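Long-range contacts in ribose 5-phosphate isomerase RpiB (Thermoanaerobacter tengcongensis, PDB 4EGS), which probably dephosphorylates phosphotyrosine in proteins through this N-terminal low molecular weight phosphatase domain, the longer protein also probably acting as a sugar isomerase: residues A[50-55]-A[67-72]; A[116-121]-A[138-143]. All blocks are in the same frame, centred on the assembly; numbering follows the deposited sequence.

Interaction 1 (A[50-55]-A[67-72]); sequences MAEGIF and EAKSAG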
loop_
_atom_site.group_PDB
_atom_site.type_symbol
_atom_site.label_atom_id
_atom_site.label_comp_id
_atom_site.label_asym_id
_atom_site.label_seq_id
_atom_site.Cartn_x
_atom_site.Cartn_y
_atom_site.Cartn_z
ATOM N N MET A 50 17.682 9.901 5.312
ATOM C CA MET A 50 17.328 9.249 6.569
ATOM C C MET A 50 15.924 8.662 6.508
ATOM O O MET A 50 15.712 7.505 6.870
ATOM C CB MET A 50 17.440 10.227 7.744
ATOM C CG MET A 50 18.871 10.535 8.165
ATOM S SD MET A 50 19.000 11.939 9.294
ATOM C CE MET A 50 18.282 11.259 10.783
ATOM N N ALA A 51 14.971 9.467 6.048
ATOM C CA ALA A 51 13.591 9.022 5.903
ATOM C C ALA A 51 13.505 7.829 4.958
ATOM O O ALA A 51 12.762 6.882 5.206
ATOM C CB ALA A 51 12.716 10.159 5.404
ATOM N N GLU A 52 14.275 7.883 3.877
ATOM C CA GLU A 52 14.343 6.785 2.922
ATOM C C GLU A 52 15.000 5.561 3.546
ATOM O O GLU A 52 14.558 4.431 3.340
ATOM C CB GLU A 52 15.131 7.211 1.685
ATOM C CG GLU A 52 15.461 6.082 0.729
ATOM C CD GLU A 52 16.519 6.473 -0.280
ATOM O OE1 GLU A 52 16.848 5.641 -1.152
ATOM O OE2 GLU A 52 17.027 7.612 -0.197
ATOM N N GLY A 53 16.059 5.801 4.314
ATOM C CA GLY A 53 16.842 4.735 4.910
ATOM C C GLY A 53 16.073 3.837 5.860
ATOM O O GLY A 53 16.029 2.621 5.669
ATOM N N ILE A 54 15.466 4.426 6.885
ATOM C CA ILE A 54 14.774 3.631 7.896
ATOM C C ILE A 54 13.422 3.102 7.409
ATOM O O ILE A 54 12.926 2.102 7.926
ATOM C CB ILE A 54 14.620 4.387 9.244
ATOM C CG1 ILE A 54 13.218 4.985 9.397
ATOM C CG2 ILE A 54 15.701 5.450 9.390
ATOM C CD1 ILE A 54 13.033 6.304 8.692
ATOM N N PHE A 55 12.835 3.765 6.414
ATOM C CA PHE A 55 11.595 3.280 5.813
ATOM C C PHE A 55 11.832 1.915 5.191
ATOM O O PHE A 55 11.093 0.967 5.454
ATOM C CB PHE A 55 11.072 4.249 4.749
ATOM C CG PHE A 55 9.854 3.746 4.013
ATOM C CD1 PHE A 55 8.581 4.004 4.493
ATOM C CD2 PHE A 55 9.985 3.016 2.840
ATOM C CE1 PHE A 55 7.463 3.545 3.819
ATOM C CE2 PHE A 55 8.873 2.553 2.164
ATOM C CZ PHE A 55 7.611 2.819 2.654
ATOM N N GLU A 67 8.864 0.747 -1.595
ATOM C CA GLU A 67 10.257 1.174 -1.625
ATOM C C GLU A 67 10.348 2.690 -1.525
ATOM O O GLU A 67 9.424 3.405 -1.914
ATOM C CB GLU A 67 10.951 0.683 -2.897
ATOM C CG GLU A 67 10.606 1.479 -4.144
ATOM C CD GLU A 67 11.180 0.861 -5.401
ATOM O OE1 GLU A 67 11.592 1.621 -6.304
ATOM O OE2 GLU A 67 11.214 -0.385 -5.488
ATOM N N ALA A 68 11.467 3.174 -0.999
ATOM C CA ALA A 68 11.654 4.602 -0.783
ATOM C C ALA A 68 12.760 5.170 -1.658
ATOM O O ALA A 68 13.785 4.526 -1.882
ATOM C CB ALA A 68 11.951 4.877 0.680
ATOM N N LYS A 69 12.542 6.385 -2.150
ATOM C CA LYS A 69 13.572 7.115 -2.874
ATOM C C LYS A 69 13.615 8.559 -2.385
ATOM O O LYS A 69 12.663 9.041 -1.771
ATOM C CB LYS A 69 13.327 7.055 -4.384
ATOM C CG LYS A 69 14.511 6.532 -5.197
ATOM C CD LYS A 69 15.635 7.563 -5.308
ATOM C CE LYS A 69 16.771 7.290 -4.325
ATOM N NZ LYS A 69 17.748 8.418 -4.272
ATOM N N SER A 70 14.723 9.241 -2.650
ATOM C CA SER A 70 14.922 10.598 -2.155
ATOM C C SER A 70 15.282 11.575 -3.267
ATOM O O SER A 70 15.713 11.171 -4.347
ATOM C CB SER A 70 16.017 10.615 -1.089
ATOM O OG SER A 70 15.641 9.862 0.046
ATOM N N ALA A 71 15.103 12.861 -2.982
ATOM C CA ALA A 71 15.466 13.933 -3.904
ATOM C C ALA A 71 15.439 15.272 -3.175
ATOM O O ALA A 71 14.805 15.404 -2.128
ATOM C CB ALA A 71 14.522 13.959 -5.097
ATOM N N GLY A 72 16.131 16.261 -3.729
ATOM C CA GLY A 72 16.135 17.596 -3.164
ATOM C C GLY A 72 15.613 18.621 -4.151
ATOM O O GLY A 72 15.787 18.470 -5.361
#
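Glu52 and Phe55, three residues apart on helix 47-61, reach down onto strand 67-72 and join the helix to the second strand of a beta-alpha-beta unit that begins with strand 36-41. The short segments run antiparallel, at 170°, with their axes 7.4 Å apart, a close approach that suits the methyl group of Ala68 beneath the helix.

Along the helix, Glu52 comes first. Its CG is anti to the backbone N (chi1 170°) and the chain beyond is extended, a shape that carries the carboxylate past Ala68 and within reach of Ser70. On the way, CG rests 3.7 Å from Ala68 CB. At the end, OE2 lies 2.7 Å from Ser70 OG, whose single proton may go either to this oxygen or to the carbonyl O of Ser48. A small hydroxyl fits here because it can approach both acceptors. The other carboxylate oxygen, OE1, stands 3.3 Å from Ala68 O, and two acceptors this near cannot bond without a proton between them. Lys69 runs alongside Glu52 in the same direction; NZ stays 4.2 Å from OE2, too far for a salt bridge, yet its charge probably eases the crowding of oxygens.

Phe55 follows, its ring likewise swung anti to the backbone N (chi1 175°) and dropped over the start of the strand. It packs on Ala68 and also touches Val37 and Ile177, linking the strands to helix 159-179. The backbone N of Ala68, on this outer strand of the sheet, is hydrogen-bonded to Asn56 OD1 of the same helix. Meeting the Phe55 ring obliquely, Ala68 CB comes within 3.5 Å of CD2, while CE2 lies 4.0 Å from Glu67 C.

Interaction 2 (A[116-121]-A[138-143]); sequences VLAMAF and IFTIKE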
loop_
_atom_site.group_PDB
_atom_site.type_symbol
_atom_site.label_atom_id
_atom_site.label_comp_id
_atom_site.label_asym_id
_atom_site.label_seq_id
_atom_site.Cartn_x
_atom_site.Cartn_y
_atom_site.Cartn_z
ATOM N N VAL A 116 4.536 11.087 -3.062
ATOM C CA VAL A 116 5.723 11.874 -2.752
ATOM C C VAL A 116 5.524 12.707 -1.485
ATOM O O VAL A 116 4.615 13.532 -1.406
ATOM C CB VAL A 116 6.154 12.763 -3.944
ATOM C CG1 VAL A 116 4.953 13.431 -4.582
ATOM C CG2 VAL A 116 7.182 13.791 -3.504
ATOM N N LEU A 117 6.375 12.468 -0.492
ATOM C CA LEU A 117 6.254 13.131 0.803
ATOM C C LEU A 117 7.391 14.109 1.074
ATOM O O LEU A 117 8.565 13.742 1.032
ATOM C CB LEU A 117 6.180 12.097 1.929
ATOM C CG LEU A 117 4.893 11.277 2.009
ATOM C CD1 LEU A 117 4.933 10.348 3.206
ATOM C CD2 LEU A 117 3.680 12.190 2.076
ATOM N N ALA A 118 7.031 15.355 1.361
ATOM C CA ALA A 118 8.011 16.389 1.669
ATOM C C ALA A 118 8.217 16.504 3.175
ATOM O O ALA A 118 7.271 16.368 3.951
ATOM C CB ALA A 118 7.567 17.720 1.093
ATOM N N MET A 119 9.457 16.752 3.585
ATOM C CA MET A 119 9.778 16.907 4.998
ATOM C C MET A 119 9.139 18.166 5.569
ATOM O O MET A 119 8.743 18.202 6.734
ATOM C CB MET A 119 11.292 16.954 5.205
ATOM C CG MET A 119 11.999 15.658 4.863
ATOM S SD MET A 119 11.342 14.269 5.801
ATOM C CE MET A 119 10.844 13.181 4.472
ATOM N N ALA A 120 9.039 19.199 4.738
ATOM C CA ALA A 120 8.486 20.475 5.170
ATOM C C ALA A 120 7.443 20.997 4.190
ATOM O O ALA A 120 7.379 20.559 3.042
ATOM C CB ALA A 120 9.596 21.496 5.353
ATOM N N PHE A 121 6.631 21.940 4.655
ATOM C CA PHE A 121 5.599 22.551 3.827
ATOM C C PHE A 121 6.232 23.378 2.712
ATOM O O PHE A 121 5.614 23.616 1.674
ATOM C CB PHE A 121 4.686 23.429 4.683
ATOM C CG PHE A 121 3.223 23.228 4.412
ATOM C CD1 PHE A 121 2.600 22.040 4.755
ATOM C CD2 PHE A 121 2.467 24.230 3.826
ATOM C CE1 PHE A 121 1.254 21.850 4.512
ATOM C CE2 PHE A 121 1.119 24.047 3.581
ATOM C CZ PHE A 121 0.513 22.855 3.925
ATOM N N ILE A 138 1.238 14.787 -4.007
ATOM C CA ILE A 138 2.184 15.562 -3.211
ATOM C C ILE A 138 1.600 15.952 -1.858
ATOM O O ILE A 138 0.586 16.646 -1.785
ATOM C CB ILE A 138 2.629 16.849 -3.934
ATOM C CG1 ILE A 138 3.292 16.516 -5.270
ATOM C CG2 ILE A 138 3.580 17.646 -3.053
ATOM C CD1 ILE A 138 3.692 17.733 -6.074
ATOM N N PHE A 139 2.247 15.502 -0.788
ATOM C CA PHE A 139 1.832 15.859 0.562
ATOM C C PHE A 139 3.053 16.060 1.452
ATOM O O PHE A 139 4.171 15.709 1.074
ATOM C CB PHE A 139 0.928 14.775 1.157
ATOM C CG PHE A 139 -0.284 14.474 0.324
ATOM C CD1 PHE A 139 -0.323 13.349 -0.485
ATOM C CD2 PHE A 139 -1.384 15.317 0.344
ATOM C CE1 PHE A 139 -1.439 13.069 -1.254
ATOM C CE2 PHE A 139 -2.502 15.042 -0.424
ATOM C CZ PHE A 139 -2.528 13.918 -1.223
ATOM N N THR A 140 2.831 16.632 2.630
ATOM C CA THR A 140 3.896 16.801 3.611
ATOM C C THR A 140 3.956 15.563 4.506
ATOM O O THR A 140 2.946 14.887 4.709
ATOM C CB THR A 140 3.721 18.117 4.424
ATOM O OG1 THR A 140 4.832 18.987 4.177
ATOM C CG2 THR A 140 3.608 17.854 5.920
ATOM N N ILE A 141 5.148 15.256 5.012
ATOM C CA ILE A 141 5.374 14.053 5.809
ATOM C C ILE A 141 4.475 13.973 7.051
ATOM O O ILE A 141 4.105 12.883 7.487
ATOM C CB ILE A 141 6.866 13.925 6.213
ATOM C CG1 ILE A 141 7.167 12.533 6.776
ATOM C CG2 ILE A 141 7.269 15.025 7.184
ATOM C CD1 ILE A 141 7.561 11.523 5.722
ATOM N N LYS A 142 4.115 15.128 7.604
ATOM C CA LYS A 142 3.271 15.186 8.794
ATOM C C LYS A 142 1.788 15.183 8.433
ATOM O O LYS A 142 0.981 14.532 9.093
ATOM C CB LYS A 142 3.604 16.429 9.623
ATOM C CG LYS A 142 5.034 16.470 10.143
ATOM C CD LYS A 142 5.188 15.678 11.433
ATOM C CE LYS A 142 5.113 16.583 12.650
ATOM N NZ LYS A 142 6.106 17.687 12.563
ATOM N N GLU A 143 1.434 15.911 7.378
ATOM C CA GLU A 143 0.034 16.059 6.992
ATOM C C GLU A 143 -0.551 14.772 6.418
ATOM O O GLU A 143 -1.761 14.561 6.474
ATOM C CB GLU A 143 -0.143 17.210 5.996
ATOM C CG GLU A 143 -0.135 16.782 4.536
ATOM C CD GLU A 143 -0.334 17.944 3.584
ATOM O OE1 GLU A 143 -0.108 17.764 2.370
ATOM O OE2 GLU A 143 -0.718 19.038 4.049
#
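The beta-alpha-beta unit of strand 115-118, helix 121-130 and strand 138-140 closes here, as Val116, Leu117 and Ala118 pair in parallel with Ile138, Phe139 and Thr140. Phe139 turns both its N and its O to strand 115-118: its N donates to Val116 O at 3.1 Å, and its O receives Ala118 N at 2.9 Å. A third bond, Ile141 N to Ala118 O at 2.6 Å, continues the pairing into the turn.

On one face of the sheet, Val116 CG1 and Ile138 CG1 lie side by side, 3.6 Å apart, with Ile138 packed under helix 121-130. On the face toward helix 159-179, Ile141 crosses Leu117 at about a right angle. With CG1 anti to its backbone N (chi1 -168°), Ile141 sets CD1 3.8 Å from Leu117 CD1 and 3.9 Å from Met119 CE, branched and flexible apolar chains filling the space together.

Glu143 OE1 accepts Thr140 N from above the carboxylate plane and is also salt-bridged to Lys124. OE2 meets the Phe121 ring at its edge, 3.5 Å from CE1, the two planes 89° apart. The edge's weakly positive hydrogens suit this oxygen and, with Lys124 and Thr140, probably stabilise the anion.

Overall arrangement
Both interactions use one parallel sheet, ordered 67-72, 36-41, 115-118, 138-140: interaction 1 involves one outermost strand and interaction 2 the other, with strand 36-41 between strands 67-72 and 115-118. Their centres are 13 Å apart, yet they meet directly where Ala51 CB touches Met119 CE at 3.7 Å. That junction lies near the pocket in which Cys41 to Arg47 and Asp153 hold a bicarbonate ion. Met119 of interaction 2 comes closer to the predicted catalytic residues, its side chain about 4 Å from that of Arg47 and 5 Å from that of Cys41. The Ser70 side chain of interaction 1 is about 7 Å from that of Cys41, and it also touches Asn44 of the pocket.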